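Long-range contacts in actin-binding protein (Saccharomyces cerevisiae, PDB 1JO8), which binds actin filaments and regulates ARP2/3-mediated actin assembly, its SH3 domain (this chain) binding several partner proteins: residues P1-Y9 / P50-N58; N15-I26 / G38-F49. One frame throughout, in Å; residues are numbered along the deposited sequence. Where two conformers were deposited one is given.

Contact 1: P1-Y9 / P50-N58; sequences PWATAEYDY and PSNYVSLGN. With SO4 (sulfate ion), chain C.
Tyr9 and Tyr53 meet as a T-shaped pair at one end of this contact, the edge of Tyr9 turned to the face of Tyr53 with the planes at 73°. In the SH3 fold they belong to the ALYDY-type motif (here Ala5 to Tyr9) and the Pro50-Ser51-Asn52-Tyr53 sequence, whose last three residues form a 3-10 segment, and with Trp35 they probably line the groove for proline-rich peptides, as in other SH3 domains. Tyr9 CD1 stands 3.7 Å above the centre of the Tyr53 ring. The Tyr9 ring, placed by CG lying anti to the backbone N (chi1 179°), takes Pro50 over one face, with Pro50 CD 3.5 Å above its plane. Tyr9 thus presents a face to Pro50 and an edge to Tyr53. The carbonyl O of Asp8 lies at the edge of Tyr53, 3.2 Å from CE2.

Farther along, strands 3-5 and 54-56 join the chain ends antiparallel. Thr4 and Ser55 exchange both backbone bonds, while Ala5 and Val54 face the protein core, next to Ile25. Beyond the strands, Gly57 CA lies 3.9 Å from the centroid of the six-membered ring of Trp2, a CH-pi contact over one face; Lys24 adds a cation-pi partner. Ser55 OG holds a sulfate, probably from the crystallisation liquor. The Thr4 hydroxyl OG1 donates to Gly57 O at 2.8 Å, approaching 32° out of the carbonyl plane.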
loop_
_atom_site.group_PDB
_atom_site.type_symbol
_atom_site.label_atom_id
_atom_site.label_comp_id
_atom_site.label_asym_id
_atom_site.label_seq_id
_atom_site.Cartn_x
_atom_site.Cartn_y
_atom_site.Cartn_z
ATOM N N PRO A 1 5.985 -0.806 -9.896
ATOM C CA PRO A 1 5.288 0.486 -10.027
ATOM C C PRO A 1 4.976 1.037 -8.652
ATOM O O PRO A 1 5.198 0.391 -7.626
ATOM C CB PRO A 1 3.998 0.088 -10.767
ATOM C CG PRO A 1 3.670 -1.236 -10.226
ATOM C CD PRO A 1 5.004 -1.904 -9.977
ATOM N N TRP A 2 4.520 2.271 -8.625
ATOM C CA TRP A 2 3.966 2.899 -7.435
ATOM C C TRP A 2 2.478 3.187 -7.648
ATOM O O TRP A 2 1.967 3.144 -8.756
ATOM C CB TRP A 2 4.737 4.166 -7.064
ATOM C CG TRP A 2 4.773 5.259 -8.112
ATOM C CD1 TRP A 2 5.722 5.437 -9.072
ATOM C CD2 TRP A 2 3.858 6.342 -8.257
ATOM N NE1 TRP A 2 5.441 6.556 -9.806
ATOM C CE2 TRP A 2 4.312 7.142 -9.320
ATOM C CE3 TRP A 2 2.718 6.745 -7.567
ATOM C CZ2 TRP A 2 3.636 8.289 -9.741
ATOM C CZ3 TRP A 2 2.067 7.885 -7.982
ATOM C CH2 TRP A 2 2.528 8.638 -9.058
ATOM N N ALA A 3 1.798 3.473 -6.555
ATOM C CA ALA A 3 0.373 3.704 -6.564
ATOM C C ALA A 3 -0.021 4.782 -5.576
ATOM O O ALA A 3 0.740 5.134 -4.672
ATOM C CB ALA A 3 -0.345 2.401 -6.203
ATOM N N THR A 4 -1.231 5.288 -5.743
ATOM C CA THR A 4 -1.814 6.288 -4.857
ATOM C C THR A 4 -2.979 5.643 -4.115
ATOM O O THR A 4 -3.814 4.974 -4.721
ATOM C CB THR A 4 -2.328 7.496 -5.658
ATOM O OG1 THR A 4 -1.242 8.033 -6.424
ATOM C CG2 THR A 4 -2.802 8.594 -4.735
ATOM N N ALA A 5 -3.002 5.794 -2.801
ATOM C CA ALA A 5 -4.098 5.262 -2.012
ATOM C C ALA A 5 -5.392 5.973 -2.352
ATOM O O ALA A 5 -5.476 7.207 -2.370
ATOM C CB ALA A 5 -3.794 5.449 -0.534
ATOM N N GLU A 6 -6.420 5.179 -2.612
ATOM C CA GLU A 6 -7.744 5.729 -2.886
ATOM C C GLU A 6 -8.561 5.885 -1.612
ATOM O O GLU A 6 -9.473 6.716 -1.573
ATOM C CB GLU A 6 -8.487 4.788 -3.814
ATOM C CG GLU A 6 -7.939 4.742 -5.227
ATOM C CD GLU A 6 -8.455 5.884 -6.082
ATOM O OE1 GLU A 6 -9.540 6.435 -5.763
ATOM O OE2 GLU A 6 -7.794 6.216 -7.089
ATOM N N TYR A 7 -8.247 5.093 -0.586
ATOM C CA TYR A 7 -8.986 5.094 0.673
ATOM C C TYR A 7 -7.972 4.888 1.773
ATOM O O TYR A 7 -6.932 4.272 1.539
ATOM C CB TYR A 7 -10.027 3.957 0.716
ATOM C CG TYR A 7 -10.992 3.990 -0.441
ATOM C CD1 TYR A 7 -11.964 4.966 -0.481
ATOM C CD2 TYR A 7 -10.893 3.114 -1.517
ATOM C CE1 TYR A 7 -12.867 5.061 -1.525
ATOM C CE2 TYR A 7 -11.789 3.213 -2.595
ATOM C CZ TYR A 7 -12.760 4.204 -2.576
ATOM O OH TYR A 7 -13.679 4.320 -3.611
ATOM N N ASP A 8 -8.283 5.333 2.976
ATOM C CA ASP A 8 -7.457 5.053 4.137
ATOM C C ASP A 8 -7.455 3.547 4.390
ATOM O O ASP A 8 -8.502 2.902 4.229
ATOM C CB ASP A 8 -8.026 5.687 5.425
ATOM C CG ASP A 8 -8.043 7.188 5.455
ATOM O OD1 ASP A 8 -7.586 7.873 4.523
ATOM O OD2 ASP A 8 -8.546 7.747 6.459
ATOM N N TYR A 9 -6.326 2.995 4.819
ATOM C CA TYR A 9 -6.250 1.590 5.212
ATOM C C TYR A 9 -5.583 1.526 6.561
ATOM O O TYR A 9 -4.488 2.073 6.751
ATOM C CB TYR A 9 -5.476 0.700 4.228
ATOM C CG TYR A 9 -5.439 -0.719 4.738
ATOM C CD1 TYR A 9 -6.584 -1.494 4.726
ATOM C CD2 TYR A 9 -4.308 -1.257 5.327
ATOM C CE1 TYR A 9 -6.614 -2.750 5.264
ATOM C CE2 TYR A 9 -4.325 -2.535 5.857
ATOM C CZ TYR A 9 -5.471 -3.264 5.833
ATOM O OH TYR A 9 -5.547 -4.533 6.385
ATOM N N PRO A 50 -4.296 -4.451 1.081
ATOM C CA PRO A 50 -5.251 -4.997 0.116
ATOM C C PRO A 50 -5.186 -4.177 -1.152
ATOM O O PRO A 50 -5.221 -2.953 -1.152
ATOM C CB PRO A 50 -6.605 -4.855 0.836
ATOM C CG PRO A 50 -6.289 -4.497 2.237
ATOM C CD PRO A 50 -4.985 -3.751 2.183
ATOM N N SER A 51 -5.056 -4.867 -2.280
ATOM C CA SER A 51 -4.806 -4.192 -3.545
ATOM C C SER A 51 -5.894 -3.206 -3.954
ATOM O O SER A 51 -5.610 -2.202 -4.615
ATOM C CB SER A 51 -4.610 -5.233 -4.632
ATOM O OG SER A 51 -5.817 -5.910 -4.860
ATOM N N ASN A 52 -7.142 -3.450 -3.565
ATOM C CA ASN A 52 -8.213 -2.563 -3.978
ATOM C C ASN A 52 -8.179 -1.191 -3.277
ATOM O O ASN A 52 -8.949 -0.301 -3.604
ATOM C CB ASN A 52 -9.601 -3.257 -3.816
ATOM C CG ASN A 52 -9.718 -4.610 -4.638
ATOM O OD1 ASN A 52 -10.329 -4.636 -5.684
ATOM N ND2 ASN A 52 -9.116 -5.702 -4.143
ATOM N N TYR A 53 -7.285 -0.981 -2.314
ATOM C CA TYR A 53 -7.187 0.324 -1.668
ATOM C C TYR A 53 -6.343 1.331 -2.452
ATOM O O TYR A 53 -6.281 2.483 -2.049
ATOM C CB TYR A 53 -6.659 0.222 -0.227
ATOM C CG TYR A 53 -7.704 -0.217 0.748
ATOM C CD1 TYR A 53 -8.188 -1.522 0.751
ATOM C CD2 TYR A 53 -8.224 0.659 1.662
ATOM C CE1 TYR A 53 -9.165 -1.920 1.636
ATOM C CE2 TYR A 53 -9.198 0.268 2.551
ATOM C CZ TYR A 53 -9.668 -1.024 2.529
ATOM O OH TYR A 53 -10.660 -1.391 3.421
ATOM N N VAL A 54 -5.681 0.910 -3.523
ATOM C CA VAL A 54 -4.798 1.800 -4.278
ATOM C C VAL A 54 -5.092 1.754 -5.765
ATOM O O VAL A 54 -5.718 0.823 -6.269
ATOM C CB VAL A 54 -3.284 1.455 -4.061
ATOM C CG1 VAL A 54 -2.951 1.306 -2.581
ATOM C CG2 VAL A 54 -2.906 0.206 -4.802
ATOM N N SER A 55 -4.608 2.762 -6.469
ATOM C CA SER A 55 -4.669 2.841 -7.914
ATOM C C SER A 55 -3.265 3.141 -8.444
ATOM O O SER A 55 -2.647 4.068 -7.960
ATOM C CB SER A 55 -5.627 3.950 -8.300
ATOM O OG SER A 55 -5.567 4.175 -9.679
ATOM N N LEU A 56 -2.737 2.367 -9.390
ATOM C CA LEU A 56 -1.363 2.604 -9.865
ATOM C C LEU A 56 -1.215 4.014 -10.430
ATOM O O LEU A 56 -2.120 4.559 -11.064
ATOM C CB LEU A 56 -0.920 1.576 -10.893
ATOM C CG LEU A 56 -0.979 0.127 -10.438
ATOM C CD1 LEU A 56 -0.274 -0.741 -11.476
ATOM C CD2 LEU A 56 -0.346 -0.104 -9.100
ATOM N N GLY A 57 -0.064 4.617 -10.158
ATOM C CA GLY A 57 0.242 5.949 -10.668
ATOM C C GLY A 57 -0.541 7.049 -9.987
ATOM O O GLY A 57 -1.122 6.843 -8.904
ATOM N N ASN A 58 -0.537 8.228 -10.623
ATOM C CA ASN A 58 -1.180 9.428 -10.092
ATOM C C ASN A 58 -2.671 9.438 -10.394
ATOM O O ASN A 58 -3.099 9.047 -11.488
ATOM C CB ASN A 58 -0.481 10.707 -10.621
ATOM C CG ASN A 58 0.146 11.534 -9.512
ATOM O OD1 ASN A 58 -0.329 11.571 -8.382
ATOM N ND2 ASN A 58 1.240 12.208 -9.847
HETATM S S SO4 C . -8.182 1.680 -10.521
HETATM O O1 SO4 C . -9.154 2.289 -9.625
HETATM O O2 SO4 C . -7.413 2.720 -11.198
HETATM O O3 SO4 C . -7.285 0.854 -9.731
HETATM O O4 SO4 C . -8.873 0.839 -11.514
#

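Contact 2: N15-I26 / G38-F49; sequences NELTFVENDKII and GELEKDGSKGLF
Leu40 CD2 touches both Leu17 CD1 and Ile25 CG1, each at 3.9 Å, in the hydrophobic core of the SH3 barrel. Beside it Phe19, its CG tucked between backbone N and carbonyl carbon (chi1 54°), turns its edge to the face of Phe49 in an offset edge-to-face pair, CE2 of Phe19 3.8 Å from CB of Phe49. Leu17 runs alongside Phe49, its other methyl, CD2, 3.4 Å from Gly47 N.

These groups join the end of the RT loop, the diverging turn and the start of strand 24-29 (15-26) to the distal hairpin (38-49). Leu48 clasps the RT loop, its N bonding Asn15 O and its O taking Leu17 N, while Ile26 and Glu39 form an antiparallel pair joined by two backbone hydrogen bonds.

At the rim, Lys42 NZ forms a salt bridge with Asp23 OD2 (2.7 Å) from the syn side, 30° out of the carboxylate plane. Val20 N meets the same oxygen from the opposite face, within the type II turn Val20-Asp23. Lys24 and Glu41 run side by side, water bridging NZ to OE2. Two donors on OD2 would probably stabilise the ionised carboxylate, tying the diverging turn electrostatically to the distal hairpin.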
loop_
_atom_site.group_PDB
_atom_site.type_symbol
_atom_site.label_atom_id
_atom_site.label_comp_id
_atom_site.label_asym_id
_atom_site.label_seq_id
_atom_site.Cartn_x
_atom_site.Cartn_y
_atom_site.Cartn_z
ATOM N N ASN A 15 2.266 -7.234 10.013
ATOM C CA ASN A 15 2.881 -7.270 8.682
ATOM C C ASN A 15 2.208 -6.364 7.649
ATOM O O ASN A 15 2.578 -6.404 6.479
ATOM C CB ASN A 15 2.970 -8.720 8.160
ATOM C CG ASN A 15 1.622 -9.340 7.914
ATOM O OD1 ASN A 15 0.602 -8.717 8.029
ATOM N ND2 ASN A 15 1.624 -10.628 7.547
ATOM N N GLU A 16 1.271 -5.518 8.083
ATOM C CA GLU A 16 0.509 -4.667 7.175
ATOM C C GLU A 16 0.935 -3.217 7.246
ATOM O O GLU A 16 1.464 -2.750 8.259
ATOM C CB GLU A 16 -0.978 -4.747 7.523
ATOM C CG GLU A 16 -1.547 -6.116 7.225
ATOM C CD GLU A 16 -2.971 -6.303 7.666
ATOM O OE1 GLU A 16 -3.623 -5.299 8.011
ATOM O OE2 GLU A 16 -3.443 -7.461 7.655
ATOM N N LEU A 17 0.718 -2.492 6.144
ATOM C CA LEU A 17 0.866 -1.037 6.126
ATOM C C LEU A 17 -0.370 -0.375 6.709
ATOM O O LEU A 17 -1.455 -0.958 6.767
ATOM C CB LEU A 17 0.991 -0.535 4.692
ATOM C CG LEU A 17 2.225 -0.935 3.898
ATOM C CD1 LEU A 17 2.155 -0.448 2.457
ATOM C CD2 LEU A 17 3.424 -0.354 4.567
ATOM N N THR A 18 -0.188 0.863 7.114
ATOM C CA THR A 18 -1.249 1.785 7.488
ATOM C C THR A 18 -1.026 3.038 6.649
ATOM O O THR A 18 0.087 3.530 6.587
ATOM C CB THR A 18 -1.167 2.140 8.981
ATOM O OG1 THR A 18 -1.484 0.982 9.745
ATOM C CG2 THR A 18 -2.171 3.228 9.380
ATOM N N PHE A 19 -2.054 3.557 5.998
ATOM C CA PHE A 19 -1.896 4.735 5.172
ATOM C C PHE A 19 -3.210 5.452 5.043
ATOM O O PHE A 19 -4.237 4.909 5.420
ATOM C CB PHE A 19 -1.288 4.389 3.812
ATOM C CG PHE A 19 -2.020 3.322 3.035
ATOM C CD1 PHE A 19 -3.202 3.586 2.356
ATOM C CD2 PHE A 19 -1.472 2.059 2.922
ATOM C CE1 PHE A 19 -3.820 2.608 1.605
ATOM C CE2 PHE A 19 -2.088 1.080 2.168
ATOM C CZ PHE A 19 -3.266 1.355 1.522
ATOM N N VAL A 20 -3.174 6.666 4.496
ATOM C CA VAL A 20 -4.381 7.444 4.268
ATOM C C VAL A 20 -4.522 7.754 2.790
ATOM O O VAL A 20 -3.556 7.681 2.035
ATOM C CB VAL A 20 -4.408 8.750 5.098
ATOM C CG1 VAL A 20 -4.529 8.418 6.580
ATOM C CG2 VAL A 20 -3.187 9.597 4.824
ATOM N N GLU A 21 -5.736 8.099 2.383
ATOM C CA GLU A 21 -6.041 8.491 1.030
ATOM C C GLU A 21 -4.985 9.489 0.563
ATOM O O GLU A 21 -4.613 10.419 1.286
ATOM C CB GLU A 21 -7.431 9.154 0.988
ATOM C CG GLU A 21 -7.942 9.355 -0.446
ATOM C CD GLU A 21 -9.245 10.129 -0.557
ATOM O OE1 GLU A 21 -9.850 10.402 0.492
ATOM O OE2 GLU A 21 -9.663 10.456 -1.692
ATOM N N ASN A 22 -4.531 9.302 -0.665
ATOM C CA ASN A 22 -3.528 10.127 -1.316
ATOM C C ASN A 22 -2.091 9.853 -0.963
ATOM O O ASN A 22 -1.212 10.338 -1.649
ATOM C CB ASN A 22 -3.852 11.598 -1.255
ATOM C CG ASN A 22 -5.084 11.919 -2.044
ATOM O OD1 ASN A 22 -5.326 11.334 -3.114
ATOM N ND2 ASN A 22 -5.912 12.802 -1.502
ATOM N N ASP A 23 -1.835 9.019 0.027
ATOM C CA ASP A 23 -0.463 8.583 0.257
ATOM C C ASP A 23 -0.015 7.718 -0.911
ATOM O O ASP A 23 -0.811 6.995 -1.496
ATOM C CB ASP A 23 -0.354 7.735 1.526
ATOM C CG ASP A 23 -0.442 8.510 2.792
ATOM O OD1 ASP A 23 -0.352 9.765 2.769
ATOM O OD2 ASP A 23 -0.577 7.858 3.869
ATOM N N LYS A 24 1.261 7.775 -1.239
ATOM C CA LYS A 24 1.842 6.940 -2.271
ATOM C C LYS A 24 2.504 5.694 -1.684
ATOM O O LYS A 24 3.104 5.742 -0.612
ATOM C CB LYS A 24 2.858 7.733 -3.079
ATOM C CG LYS A 24 2.217 8.809 -3.927
ATOM C CD LYS A 24 3.305 9.547 -4.720
ATOM C CE LYS A 24 2.722 10.607 -5.652
ATOM N NZ LYS A 24 3.812 11.347 -6.390
ATOM N N ILE A 25 2.319 4.574 -2.363
ATOM C CA ILE A 25 2.906 3.297 -1.979
ATOM C C ILE A 25 3.813 2.947 -3.153
ATOM O O ILE A 25 3.364 2.898 -4.298
ATOM C CB ILE A 25 1.838 2.218 -1.789
ATOM C CG1 ILE A 25 0.934 2.538 -0.618
ATOM C CG2 ILE A 25 2.541 0.890 -1.513
ATOM C CD1 ILE A 25 -0.264 3.452 -0.871
ATOM N N ILE A 26 5.081 2.704 -2.874
ATOM C CA ILE A 26 6.093 2.522 -3.899
ATOM C C ILE A 26 6.675 1.115 -3.883
ATOM O O ILE A 26 6.492 0.345 -2.929
ATOM C CB ILE A 26 7.214 3.593 -3.772
ATOM C CG1 ILE A 26 8.112 3.324 -2.576
ATOM C CG2 ILE A 26 6.612 4.994 -3.690
ATOM C CD1 ILE A 26 9.347 4.234 -2.563
ATOM N N GLY A 38 4.294 -3.389 -0.396
ATOM C CA GLY A 38 4.845 -2.137 -0.853
ATOM C C GLY A 38 5.486 -1.362 0.274
ATOM O O GLY A 38 5.507 -1.812 1.422
ATOM N N GLU A 39 5.982 -0.190 -0.078
ATOM C CA GLU A 39 6.690 0.689 0.828
ATOM C C GLU A 39 6.031 2.059 0.815
ATOM O O GLU A 39 5.744 2.607 -0.244
ATOM C CB GLU A 39 8.134 0.806 0.372
ATOM C CG GLU A 39 8.945 1.848 1.119
ATOM C CD GLU A 39 10.349 2.057 0.572
ATOM O OE1 GLU A 39 10.810 1.183 -0.197
ATOM O OE2 GLU A 39 10.998 3.063 0.967
ATOM N N LEU A 40 5.782 2.653 1.966
ATOM C CA LEU A 40 5.234 4.000 1.931
ATOM C C LEU A 40 6.257 5.022 1.488
ATOM O O LEU A 40 7.359 5.093 2.040
ATOM C CB LEU A 40 4.689 4.431 3.275
ATOM C CG LEU A 40 3.526 3.625 3.830
ATOM C CD1 LEU A 40 2.978 4.277 5.102
ATOM C CD2 LEU A 40 2.442 3.413 2.831
ATOM N N GLU A 41 5.871 5.879 0.553
ATOM C CA GLU A 41 6.725 6.987 0.190
ATOM C C GLU A 41 7.033 7.853 1.416
ATOM O O GLU A 41 8.145 8.383 1.567
ATOM C CB GLU A 41 6.006 7.854 -0.860
ATOM C CG GLU A 41 6.784 9.096 -1.244
ATOM C CD GLU A 41 5.961 10.234 -1.872
ATOM O OE1 GLU A 41 4.723 10.286 -1.718
ATOM O OE2 GLU A 41 6.574 11.071 -2.577
ATOM N N LYS A 42 6.054 8.050 2.283
ATOM C CA LYS A 42 6.248 9.070 3.314
ATOM C C LYS A 42 7.181 8.699 4.437
ATOM O O LYS A 42 7.708 9.586 5.116
ATOM C CB LYS A 42 4.905 9.547 3.866
ATOM C CG LYS A 42 4.209 8.544 4.734
ATOM C CD LYS A 42 2.762 8.990 5.017
ATOM C CE LYS A 42 2.049 8.078 5.966
ATOM N NZ LYS A 42 0.677 8.588 6.204
ATOM N N ASP A 43 7.410 7.408 4.680
ATOM C CA ASP A 43 8.210 7.008 5.829
ATOM C C ASP A 43 9.072 5.776 5.648
ATOM O O ASP A 43 9.739 5.385 6.589
ATOM C CB ASP A 43 7.330 6.865 7.085
ATOM C CG ASP A 43 6.317 5.752 7.021
ATOM O OD1 ASP A 43 6.379 4.871 6.122
ATOM O OD2 ASP A 43 5.397 5.697 7.878
ATOM N N GLY A 44 9.043 5.130 4.487
ATOM C CA GLY A 44 9.878 3.956 4.299
ATOM C C GLY A 44 9.365 2.685 4.935
ATOM O O GLY A 44 10.034 1.667 4.831
ATOM N N SER A 45 8.202 2.698 5.580
ATOM C CA SER A 45 7.651 1.469 6.180
ATOM C C SER A 45 7.213 0.533 5.058
ATOM O O SER A 45 6.865 0.973 3.982
ATOM C CB SER A 45 6.499 1.761 7.136
ATOM O OG SER A 45 5.419 2.401 6.532
ATOM N N LYS A 46 7.260 -0.774 5.314
ATOM C CA LYS A 46 6.934 -1.765 4.304
ATOM C C LYS A 46 5.953 -2.745 4.873
ATOM O O LYS A 46 5.957 -3.025 6.076
ATOM C CB LYS A 46 8.182 -2.530 3.866
ATOM C CG LYS A 46 9.223 -1.648 3.232
ATOM C CD LYS A 46 10.339 -2.424 2.572
ATOM C CE LYS A 46 11.437 -1.478 2.113
ATOM N NZ LYS A 46 12.352 -2.053 1.069
ATOM N N GLY A 47 5.105 -3.302 4.021
ATOM C CA GLY A 47 4.144 -4.282 4.475
ATOM C C GLY A 47 3.099 -4.598 3.438
ATOM O O GLY A 47 3.110 -4.065 2.322
ATOM N N LEU A 48 2.176 -5.456 3.832
ATOM C CA LEU A 48 1.094 -5.893 2.990
ATOM C C LEU A 48 -0.088 -4.946 3.061
ATOM O O LEU A 48 -0.333 -4.293 4.091
ATOM C CB LEU A 48 0.626 -7.271 3.447
ATOM C CG LEU A 48 1.578 -8.429 3.207
ATOM C CD1 LEU A 48 1.099 -9.630 3.972
ATOM C CD2 LEU A 48 1.663 -8.737 1.716
ATOM N N PHE A 49 -0.859 -4.905 1.983
ATOM C CA PHE A 49 -2.049 -4.088 1.957
ATOM C C PHE A 49 -2.989 -4.666 0.922
ATOM O O PHE A 49 -2.529 -5.330 -0.025
ATOM C CB PHE A 49 -1.723 -2.625 1.647
ATOM C CG PHE A 49 -1.104 -2.407 0.301
ATOM C CD1 PHE A 49 0.250 -2.592 0.078
ATOM C CD2 PHE A 49 -1.890 -2.078 -0.779
ATOM C CE1 PHE A 49 0.787 -2.419 -1.185
ATOM C CE2 PHE A 49 -1.349 -1.910 -2.026
ATOM C CZ PHE A 49 -0.017 -2.080 -2.239
HETATM O O HOH W 1 2.855 1.499 7.586
HETATM O O HOH W 2 -0.108 11.380 5.069
HETATM O O HOH W 3 3.236 7.457 1.669
HETATM O O HOH W 4 2.921 9.809 0.157
HETATM O O HOH W 5 5.384 12.648 -4.585
#

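How the contacts relate
Contact 2 is nested inside the chain loop that contact 1 closes, and their centres lie 9 Å apart. One sheet carries both: strand 3-5 lies between 54-56 and 24-29, and Ala3 N approaches Ile25 O at 2.8 Å, a probable hydrogen bond. Val54 of contact 1 reaches inward to Phe19, Ile25 and Phe49, so both contacts share the hydrophobic core. On the peptide-binding side expected for an SH3 domain, Tyr9 OH and Glu16 OE1 are 2.6 Å apart, probably hydrogen-bonded, which connects the aromatic end of contact 1 to the RT loop. Trp35 touches Tyr9 and Pro50 of contact 1 as well as Glu16 and Leu48 of contact 2.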